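Local coordinates for protein ectonucleotide pyrophosphatase/phosphodiesterase family member 5 (Mus musculus, PDB 5VEO) that probably cleaves phosphodiester or pyrophosphate bonds of nucleotides as a zinc-bearing ectoenzyme, captured here as an inactive variant holding adenosine monophosphate, at residues F102-T107 and K131-F136; W110-R115 and L367-L372; S148-V153 and L201-K206. The protein carries 1 engineered substitution. All blocks are in the same frame, centred on the assembly; numbering follows the deposited sequence.

Contact 1. Residues F102-T107 and K131-F136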
loop_
_atom_site.group_PDB
_atom_site.type_symbol
_atom_site.label_atom_id
_atom_site.label_comp_id
_atom_site.label_asym_id
_atom_site.label_seq_id
_atom_site.Cartn_x
_atom_site.Cartn_y
_atom_site.Cartn_z
ATOM N N PHE A 102 0.065 -16.528 5.624
ATOM C CA PHE A 102 -0.480 -15.565 4.673
ATOM C C PHE A 102 0.598 -14.771 3.956
ATOM O O PHE A 102 0.308 -14.186 2.915
ATOM C CB PHE A 102 -1.459 -14.621 5.371
ATOM C CG PHE A 102 -2.837 -15.183 5.450
ATOM C CD1 PHE A 102 -3.667 -15.160 4.341
ATOM C CD2 PHE A 102 -3.286 -15.785 6.603
ATOM C CE1 PHE A 102 -4.940 -15.700 4.395
ATOM C CE2 PHE A 102 -4.550 -16.344 6.664
ATOM C CZ PHE A 102 -5.373 -16.311 5.562
ATOM N N TRP A 103 1.816 -14.737 4.492
ATOM C CA TRP A 103 2.920 -13.925 3.990
ATOM C C TRP A 103 3.968 -14.719 3.219
ATOM O O TRP A 103 4.788 -14.124 2.507
ATOM C CB TRP A 103 3.607 -13.226 5.176
ATOM C CG TRP A 103 2.675 -12.331 5.919
ATOM C CD1 TRP A 103 1.806 -12.682 6.916
ATOM C CD2 TRP A 103 2.495 -10.934 5.701
ATOM N NE1 TRP A 103 1.096 -11.576 7.338
ATOM C CE2 TRP A 103 1.496 -10.492 6.595
ATOM C CE3 TRP A 103 3.072 -10.013 4.827
ATOM C CZ2 TRP A 103 1.093 -9.167 6.654
ATOM C CZ3 TRP A 103 2.662 -8.703 4.878
ATOM C CH2 TRP A 103 1.684 -8.289 5.779
ATOM N N GLU A 104 3.991 -16.034 3.366
ATOM C CA GLU A 104 5.159 -16.808 2.985
ATOM C C GLU A 104 5.150 -17.266 1.524
ATOM O O GLU A 104 6.032 -18.036 1.124
ATOM C CB GLU A 104 5.297 -17.983 3.954
ATOM C CG GLU A 104 5.796 -17.469 5.298
ATOM C CD GLU A 104 5.839 -18.497 6.396
ATOM O OE1 GLU A 104 5.071 -19.491 6.361
ATOM O OE2 GLU A 104 6.661 -18.298 7.307
ATOM N N GLU A 105 4.221 -16.779 0.697
ATOM C CA GLU A 105 4.365 -17.002 -0.738
ATOM C C GLU A 105 5.425 -16.101 -1.351
ATOM O O GLU A 105 5.781 -16.290 -2.520
ATOM C CB GLU A 105 3.009 -16.829 -1.435
ATOM C CG GLU A 105 2.004 -17.790 -0.837
ATOM C CD GLU A 105 0.612 -17.723 -1.402
ATOM O OE1 GLU A 105 -0.213 -18.556 -0.964
ATOM O OE2 GLU A 105 0.330 -16.881 -2.269
ATOM N N ALA A 106 5.950 -15.146 -0.586
ATOM C CA ALA A 106 7.023 -14.273 -1.032
ATOM C C ALA A 106 7.976 -14.058 0.132
ATOM O O ALA A 106 7.747 -14.542 1.247
ATOM C CB ALA A 106 6.489 -12.933 -1.548
ATOM N N THR A 107 9.048 -13.322 -0.141
ATOM C CA THR A 107 10.057 -12.978 0.859
ATOM C C THR A 107 10.305 -11.477 0.811
ATOM O O THR A 107 10.831 -10.978 -0.205
ATOM C CB THR A 107 11.350 -13.745 0.601
ATOM O OG1 THR A 107 11.099 -15.146 0.746
ATOM C CG2 THR A 107 12.440 -13.313 1.580
ATOM N N LYS A 131 6.163 -12.660 11.816
ATOM C CA LYS A 131 7.232 -13.614 11.574
ATOM C C LYS A 131 7.040 -14.204 10.181
ATOM O O LYS A 131 5.987 -14.768 9.878
ATOM C CB LYS A 131 7.246 -14.709 12.640
ATOM C CG LYS A 131 8.387 -15.658 12.455
ATOM C CD LYS A 131 8.357 -16.761 13.515
ATOM C CE LYS A 131 9.174 -16.367 14.714
ATOM N NZ LYS A 131 9.302 -17.471 15.736
ATOM N N ILE A 132 8.036 -14.044 9.318
ATOM C CA ILE A 132 7.948 -14.492 7.933
ATOM C C ILE A 132 9.188 -15.322 7.640
ATOM O O ILE A 132 10.314 -14.836 7.794
ATOM C CB ILE A 132 7.826 -13.310 6.955
ATOM C CG1 ILE A 132 6.594 -12.456 7.301
ATOM C CG2 ILE A 132 7.733 -13.809 5.516
ATOM C CD1 ILE A 132 6.530 -11.118 6.532
ATOM N N HIS A 133 8.988 -16.562 7.210
ATOM C CA HIS A 133 10.091 -17.508 7.041
ATOM C C HIS A 133 10.996 -17.519 8.276
ATOM O O HIS A 133 12.224 -17.493 8.182
ATOM C CB HIS A 133 10.897 -17.189 5.779
ATOM C CG HIS A 133 10.083 -17.192 4.522
ATOM N ND1 HIS A 133 9.379 -18.297 4.094
ATOM C CD2 HIS A 133 9.863 -16.225 3.600
ATOM C CE1 HIS A 133 8.754 -18.006 2.964
ATOM N NE2 HIS A 133 9.037 -16.759 2.640
ATOM N N ASP A 134 10.366 -17.548 9.447
ATOM C CA ASP A 134 11.037 -17.583 10.750
ATOM C C ASP A 134 11.884 -16.344 11.033
ATOM O O ASP A 134 12.786 -16.391 11.878
ATOM C CB ASP A 134 11.911 -18.840 10.896
ATOM C CG ASP A 134 11.095 -20.092 11.106
ATOM O OD1 ASP A 134 9.882 -19.983 11.362
ATOM O OD2 ASP A 134 11.671 -21.197 11.034
ATOM N N SER A 135 11.602 -15.207 10.385
ATOM C CA SER A 135 12.462 -14.039 10.496
ATOM C C SER A 135 11.631 -12.785 10.677
ATOM O O SER A 135 10.495 -12.696 10.197
ATOM C CB SER A 135 13.338 -13.816 9.259
ATOM O OG SER A 135 14.182 -14.911 8.999
ATOM N N PHE A 136 12.229 -11.823 11.364
ATOM C CA PHE A 136 11.751 -10.459 11.526
ATOM C C PHE A 136 12.815 -9.516 10.987
ATOM O O PHE A 136 13.978 -9.911 10.821
ATOM C CB PHE A 136 11.514 -10.113 13.006
ATOM C CG PHE A 136 10.381 -10.858 13.658
ATOM C CD1 PHE A 136 9.080 -10.379 13.595
ATOM C CD2 PHE A 136 10.628 -12.006 14.377
ATOM C CE1 PHE A 136 8.045 -11.057 14.219
ATOM C CE2 PHE A 136 9.599 -12.690 14.999
ATOM C CZ PHE A 136 8.313 -12.221 14.921
HETATM O O HOH W 1 7.644 -18.060 9.932
#
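His133 reaches across to Glu104 and Ala106, and bonds at two well-separated points tie it to the facing loop. Its backbone N donates to Glu104 OE2 at 2.9 Å, a somewhat bent bond that meets the carboxylate on the anti side, 15° out of its plane. At the far end of the residue, ring atom NE2 donates to Ala106 O, also at 2.9 Å; here the donor stands well above the carbonyl plane. Between these two bonds the imidazole lies alongside Glu104, whose CG sits over one ring face, 4.0 Å from the centroid and offset toward the rim, in a CH-pi contact. The two side chains run past each other in opposite directions, with carboxylate and ring planes only 13° apart. Glu104 has CG anti to its own carbonyl carbon (chi1 -74°) and is extended beyond it, which carries the carboxylate past the ring to the backbone of His133. Glu104 OE2 also accepts from a water at 2.8 Å that in turn accepts from Asp134 N, and in this way one oxygen serves two successive backbone N-H groups, one directly and one through water.

Ile132 supplies the apolar half. Its CG1 packs on Trp103 CB at 3.7 Å, CD1 approaches the indole obliquely, 4.0 Å from Trp103 CE3, and CG2 faces Glu104 CG. The indole is anchored elsewhere, by NE1 to Ile97 O and edge-to-face on Tyr63 of helix 58-67, and the Trp103 side chain comes within about 7 Å, nearest atoms, of a bound adenosine monophosphate. Two tight turns thus meet: a type I turn from Trp103 to Ala106, and a type I' turn from Ile132 to Ser135, closed by a reciprocal pair of backbone bonds as in a two-residue beta-hairpin loop.

Contact 2. Residues W110-R115 and L367-L372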
loop_
_atom_site.group_PDB
_atom_site.type_symbol
_atom_site.label_atom_id
_atom_site.label_comp_id
_atom_site.label_asym_id
_atom_site.label_seq_id
_atom_site.Cartn_x
_atom_site.Cartn_y
_atom_site.Cartn_z
ATOM N N TRP A 110 13.562 -7.059 3.624
ATOM C CA TRP A 110 14.387 -7.021 4.836
ATOM C C TRP A 110 15.034 -8.376 5.128
ATOM O O TRP A 110 16.160 -8.428 5.653
ATOM C CB TRP A 110 13.581 -6.521 6.036
ATOM C CG TRP A 110 12.283 -7.163 6.350
ATOM C CD1 TRP A 110 12.082 -8.301 7.082
ATOM C CD2 TRP A 110 10.978 -6.664 6.026
ATOM N NE1 TRP A 110 10.739 -8.553 7.218
ATOM C CE2 TRP A 110 10.036 -7.573 6.565
ATOM C CE3 TRP A 110 10.513 -5.558 5.320
ATOM C CZ2 TRP A 110 8.667 -7.385 6.438
ATOM C CZ3 TRP A 110 9.148 -5.388 5.180
ATOM C CH2 TRP A 110 8.246 -6.284 5.729
ATOM N N ILE A 111 14.371 -9.474 4.765
ATOM C CA ILE A 111 14.971 -10.794 4.961
ATOM C C ILE A 111 16.155 -10.978 4.024
ATOM O O ILE A 111 17.225 -11.431 4.439
ATOM C CB ILE A 111 13.917 -11.897 4.773
ATOM C CG1 ILE A 111 12.874 -11.759 5.875
ATOM C CG2 ILE A 111 14.551 -13.298 4.777
ATOM C CD1 ILE A 111 11.789 -12.801 5.833
ATOM N N THR A 112 15.988 -10.608 2.750
ATOM C CA THR A 112 17.084 -10.696 1.789
ATOM C C THR A 112 18.265 -9.838 2.223
ATOM O O THR A 112 19.422 -10.278 2.173
ATOM C CB THR A 112 16.575 -10.282 0.407
ATOM O OG1 THR A 112 15.513 -11.164 0.022
ATOM C CG2 THR A 112 17.671 -10.326 -0.643
ATOM N N ASN A 113 17.982 -8.625 2.692
ATOM C CA ASN A 113 19.008 -7.728 3.206
ATOM C C ASN A 113 19.779 -8.367 4.355
ATOM O O ASN A 113 21.008 -8.251 4.433
ATOM C CB ASN A 113 18.334 -6.444 3.670
ATOM C CG ASN A 113 19.305 -5.349 4.007
ATOM O OD1 ASN A 113 20.212 -5.028 3.233
ATOM N ND2 ASN A 113 19.087 -4.725 5.150
ATOM N N GLN A 114 19.062 -9.011 5.271
ATOM C CA GLN A 114 19.700 -9.608 6.443
ATOM C C GLN A 114 20.452 -10.883 6.091
ATOM O O GLN A 114 21.506 -11.165 6.688
ATOM C CB GLN A 114 18.626 -9.822 7.508
ATOM C CG GLN A 114 18.228 -8.457 8.097
ATOM C CD GLN A 114 16.836 -8.378 8.703
ATOM O OE1 GLN A 114 16.247 -7.281 8.779
ATOM N NE2 GLN A 114 16.324 -9.509 9.193
ATOM N N ARG A 115 19.969 -11.642 5.105
ATOM C CA ARG A 115 20.729 -12.794 4.629
ATOM C C ARG A 115 22.044 -12.377 3.984
ATOM O O ARG A 115 22.990 -13.178 3.956
ATOM C CB ARG A 115 19.893 -13.610 3.639
ATOM C CG ARG A 115 18.746 -14.350 4.306
ATOM C CD ARG A 115 17.884 -15.140 3.340
ATOM N NE ARG A 115 16.826 -15.840 4.070
ATOM C CZ ARG A 115 15.702 -16.300 3.529
ATOM N NH1 ARG A 115 15.454 -16.132 2.237
ATOM N NH2 ARG A 115 14.815 -16.923 4.292
ATOM N N LEU A 367 21.105 -1.216 -2.472
ATOM C CA LEU A 367 21.676 -1.949 -1.353
ATOM C C LEU A 367 22.623 -3.056 -1.792
ATOM O O LEU A 367 23.117 -3.807 -0.942
ATOM C CB LEU A 367 20.550 -2.532 -0.508
ATOM C CG LEU A 367 19.579 -1.511 0.094
ATOM C CD1 LEU A 367 18.442 -2.228 0.800
ATOM C CD2 LEU A 367 20.308 -0.573 1.048
ATOM N N ASN A 368 22.877 -3.192 -3.089
ATOM C CA ASN A 368 23.756 -4.242 -3.592
ATOM C C ASN A 368 23.290 -5.623 -3.123
ATOM O O ASN A 368 24.065 -6.437 -2.613
ATOM C CB ASN A 368 25.194 -3.983 -3.159
ATOM C CG ASN A 368 26.188 -4.740 -3.993
ATOM O OD1 ASN A 368 25.915 -5.088 -5.141
ATOM N ND2 ASN A 368 27.353 -5.012 -3.420
ATOM N N LEU A 369 21.996 -5.874 -3.292
ATOM C CA LEU A 369 21.378 -7.157 -3.008
ATOM C C LEU A 369 21.011 -7.861 -4.300
ATOM O O LEU A 369 20.660 -7.224 -5.296
ATOM C CB LEU A 369 20.097 -6.996 -2.175
ATOM C CG LEU A 369 20.242 -6.264 -0.861
ATOM C CD1 LEU A 369 18.865 -6.059 -0.235
ATOM C CD2 LEU A 369 21.146 -7.053 0.078
ATOM N N THR A 370 21.042 -9.187 -4.252
ATOM C CA THR A 370 20.536 -10.004 -5.346
ATOM C C THR A 370 19.024 -10.114 -5.207
ATOM O O THR A 370 18.521 -10.736 -4.270
ATOM C CB THR A 370 21.193 -11.378 -5.338
ATOM O OG1 THR A 370 22.604 -11.217 -5.532
ATOM C CG2 THR A 370 20.622 -12.248 -6.451
ATOM N N ALA A 371 18.303 -9.491 -6.130
ATOM C CA ALA A 371 16.850 -9.507 -6.086
ATOM C C ALA A 371 16.306 -10.913 -6.304
ATOM O O ALA A 371 16.793 -11.661 -7.152
ATOM C CB ALA A 371 16.303 -8.566 -7.160
ATOM N N LEU A 372 15.266 -11.267 -5.553
ATOM C CA LEU A 372 14.513 -12.472 -5.863
ATOM C C LEU A 372 13.620 -12.225 -7.075
ATOM O O LEU A 372 13.388 -11.082 -7.469
ATOM C CB LEU A 372 13.683 -12.898 -4.660
ATOM C CG LEU A 372 14.466 -13.189 -3.379
ATOM C CD1 LEU A 372 13.531 -13.492 -2.231
ATOM C CD2 LEU A 372 15.442 -14.352 -3.577
#
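A Schellman motif ends helix 359-366 at Asn368, and the chain leaving it lays Leu369 and Leu372 against Thr112 and Asn113 of helix 109-115. Leu369 faces the helix, and both methyls of its fork meet Asn113 CA, CD1 and CD2 alike at 3.8 Å; both also come close to OD1, with CD1 3.9 Å from it. Its CG stands anti to the carbonyl carbon (chi1 -56°), which aims the fork of the side chain at the helix. Leu367, just before Asn368, adds CD1, 4.1 Å from Asn113 OD1. The amide itself is held elsewhere, ND2 donating to Asn167 OD1 and Ser120 OG. A short loop leads from helix 109-115 into strand 120-123 of the mixed central sheet of this alkaline phosphatase-like alpha/beta fold, and Asn113 and Leu367 both touch Leu168 on the neighbouring strand 168-173. With an alanine in place of Leu369, the loss of both methyls would probably open a gap over the backbone of Asn113. Further along, Thr112 turns CG2 toward Thr370 O (3.7 Å), while its OG1 lies 3.8 Å from Leu372 CD1, the two side chains lying alongside with their ends reversed. No hydrogen bond joins the two segments, and Leu372 N is instead bound to Tyr360 OH of helix 359-366.

Contact 3. Residues S148-V153 and L201-K206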
loop_
_atom_site.group_PDB
_atom_site.type_symbol
_atom_site.label_atom_id
_atom_site.label_comp_id
_atom_site.label_asym_id
_atom_site.label_seq_id
_atom_site.Cartn_x
_atom_site.Cartn_y
_atom_site.Cartn_z
ATOM N N SER A 148 3.433 8.024 18.446
ATOM C CA SER A 148 3.528 9.272 17.715
ATOM C C SER A 148 4.495 9.138 16.540
ATOM O O SER A 148 5.409 8.300 16.526
ATOM C CB SER A 148 4.004 10.387 18.640
ATOM O OG SER A 148 5.366 10.186 18.959
ATOM N N PHE A 149 4.282 9.994 15.542
ATOM C CA PHE A 149 5.210 10.058 14.425
ATOM C C PHE A 149 6.620 10.360 14.907
ATOM O O PHE A 149 7.592 9.755 14.438
ATOM C CB PHE A 149 4.760 11.129 13.445
ATOM C CG PHE A 149 5.612 11.210 12.243
ATOM C CD1 PHE A 149 6.561 12.212 12.118
ATOM C CD2 PHE A 149 5.486 10.275 11.236
ATOM C CE1 PHE A 149 7.350 12.290 10.988
ATOM C CE2 PHE A 149 6.278 10.347 10.107
ATOM C CZ PHE A 149 7.216 11.347 9.989
ATOM N N GLU A 150 6.743 11.278 15.867
ATOM C CA GLU A 150 8.050 11.678 16.372
ATOM C C GLU A 150 8.759 10.510 17.049
ATOM O O GLU A 150 9.982 10.350 16.918
ATOM C CB GLU A 150 7.880 12.863 17.324
ATOM C CG GLU A 150 7.333 14.146 16.641
ATOM C CD GLU A 150 5.863 14.073 16.212
ATOM O OE1 GLU A 150 5.083 13.293 16.821
ATOM O OE2 GLU A 150 5.496 14.805 15.238
ATOM N N ASP A 151 8.007 9.658 17.744
ATOM C CA ASP A 151 8.627 8.487 18.363
ATOM C C ASP A 151 9.056 7.469 17.312
ATOM O O ASP A 151 10.086 6.798 17.468
ATOM C CB ASP A 151 7.665 7.859 19.367
ATOM C CG ASP A 151 7.650 8.598 20.699
ATOM O OD1 ASP A 151 8.564 9.408 20.930
ATOM O OD2 ASP A 151 6.736 8.364 21.519
ATOM N N ARG A 152 8.262 7.319 16.242
ATOM C CA ARG A 152 8.657 6.428 15.157
ATOM C C ARG A 152 9.935 6.916 14.499
ATOM O O ARG A 152 10.848 6.124 14.234
ATOM C CB ARG A 152 7.529 6.316 14.122
ATOM C CG ARG A 152 6.276 5.715 14.694
ATOM C CD ARG A 152 5.122 5.660 13.678
ATOM N NE ARG A 152 3.831 5.636 14.363
ATOM C CZ ARG A 152 2.686 5.193 13.831
ATOM N NH1 ARG A 152 2.648 4.680 12.610
ATOM N NH2 ARG A 152 1.569 5.226 14.545
ATOM N N VAL A 153 10.018 8.226 14.236
ATOM C CA VAL A 153 11.229 8.813 13.667
ATOM C C VAL A 153 12.414 8.584 14.596
ATOM O O VAL A 153 13.520 8.243 14.151
ATOM C CB VAL A 153 11.005 10.306 13.398
ATOM C CG1 VAL A 153 12.308 11.011 13.072
ATOM C CG2 VAL A 153 10.019 10.454 12.244
ATOM N N LEU A 201 6.968 15.569 7.576
ATOM C CA LEU A 201 8.104 15.332 6.704
ATOM C C LEU A 201 9.237 16.299 7.033
ATOM O O LEU A 201 10.412 15.909 7.074
ATOM C CB LEU A 201 7.670 15.456 5.243
ATOM C CG LEU A 201 8.760 15.262 4.188
ATOM C CD1 LEU A 201 9.460 13.900 4.330
ATOM C CD2 LEU A 201 8.195 15.487 2.794
ATOM N N GLY A 202 8.896 17.560 7.296
ATOM C CA GLY A 202 9.903 18.530 7.712
ATOM C C GLY A 202 10.609 18.135 8.997
ATOM O O GLY A 202 11.824 18.303 9.126
ATOM N N TYR A 203 9.857 17.594 9.955
ATOM C CA TYR A 203 10.448 17.077 11.184
ATOM C C TYR A 203 11.452 15.961 10.896
ATOM O O TYR A 203 12.560 15.933 11.451
ATOM C CB TYR A 203 9.331 16.576 12.098
ATOM C CG TYR A 203 9.823 16.044 13.412
ATOM C CD1 TYR A 203 10.019 16.894 14.493
ATOM C CD2 TYR A 203 10.111 14.697 13.577
ATOM C CE1 TYR A 203 10.459 16.414 15.705
ATOM C CE2 TYR A 203 10.566 14.203 14.803
ATOM C CZ TYR A 203 10.744 15.072 15.851
ATOM O OH TYR A 203 11.191 14.607 17.058
ATOM N N LEU A 204 11.076 15.024 10.029
ATOM C CA LEU A 204 11.979 13.944 9.653
ATOM C C LEU A 204 13.247 14.490 9.005
ATOM O O LEU A 204 14.361 14.065 9.327
ATOM C CB LEU A 204 11.257 12.977 8.706
ATOM C CG LEU A 204 12.123 11.872 8.097
ATOM C CD1 LEU A 204 12.766 10.990 9.180
ATOM C CD2 LEU A 204 11.308 11.036 7.123
ATOM N N ILE A 205 13.093 15.434 8.081
ATOM C CA ILE A 205 14.254 16.034 7.436
ATOM C C ILE A 205 15.169 16.660 8.479
ATOM O O ILE A 205 16.384 16.456 8.460
ATOM C CB ILE A 205 13.809 17.072 6.398
ATOM C CG1 ILE A 205 13.058 16.384 5.267
ATOM C CG2 ILE A 205 15.018 17.856 5.875
ATOM C CD1 ILE A 205 12.365 17.376 4.349
ATOM N N LYS A 206 14.592 17.447 9.386
ATOM C CA LYS A 206 15.377 18.103 10.432
ATOM C C LYS A 206 16.134 17.081 11.271
ATOM O O LYS A 206 17.314 17.275 11.595
ATOM C CB LYS A 206 14.441 18.943 11.307
ATOM C CG LYS A 206 15.098 19.764 12.400
ATOM C CD LYS A 206 14.035 20.532 13.237
ATOM C CE LYS A 206 13.350 19.643 14.297
ATOM N NZ LYS A 206 12.403 20.339 15.251
HETATM O O HOH W 2 12.067 12.077 16.957
#
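The hydroxyl of Tyr203 is linked through one water to the backbone of the facing helix: the water lies 2.7 Å from Tyr203 OH, in the plane of the ring, and donates to Glu150 O, also at 2.7 Å. No direct hydrogen bond joins the segments, and the rest of the contact is made by carbon atoms. Tyr203 has CG anti to the backbone N (chi1 -179°), which sends the ring straight across toward helix 149-160. Over one face of that ring sits Glu150 CG, 3.8 Å from the centroid and offset toward the rim, a CH-pi contact. The glutamate chain bends at its second torsion and crosses the tyrosine at about a right angle, leaving carboxylate and ring planes 74° apart; it is the aliphatic stem, not the acid group, that packs on the tyrosine.

Val153 fills the next position along. Its CG1 lies between the two residues of the second helix, 4.0 Å from Tyr203 CE2 and 3.9 Å from Leu204 CD1. Behind it, within its own helix, CG2 stands over a face of the Phe149 ring; that ring brings CE1 to 4.5 Å from Tyr203 CD2 and meets Trp173 of strand 168-173 edge-to-face. Ser148 caps the helix start, its OG accepting from Asp151 N at 3.0 Å. The axes of segments 149-153 and 201-206 approach to 10.5 Å and cross at -29°, running in nearly the same direction. Phe149 and Val153 both rest on Leu171 of strand 168-173, while Leu201 and Ile205 turn to helix 35-42. Neighbouring, roughly parallel helices laid against the mixed central sheet, each on a crossover between parallel strands, are characteristic of the alpha/beta fold of the alkaline phosphatase clan.

Overall arrangement
Contacts 1 and 2 adjoin, their centres 14 Å apart, and interlock along the chain: helix 109-115 of contact 2 lies between the two segments of contact 1. Gln114 NE2 probably bonds to Phe136 O, while Ile111 packs on Ser135 and Leu372 on Thr107. Contact 3 stands apart, 29 Å from contact 1 and 26 Å from contact 2 between centres, and follows contact 1 in sequence. Strand 168-173 connects contacts 2 and 3, with Leu168 touching the former and Leu171 the latter, probably from opposite faces of the mixed sheet. The 367-372 segment returns late in the chain, so contact 2 joins parts of the alpha/beta domain that are far apart in sequence.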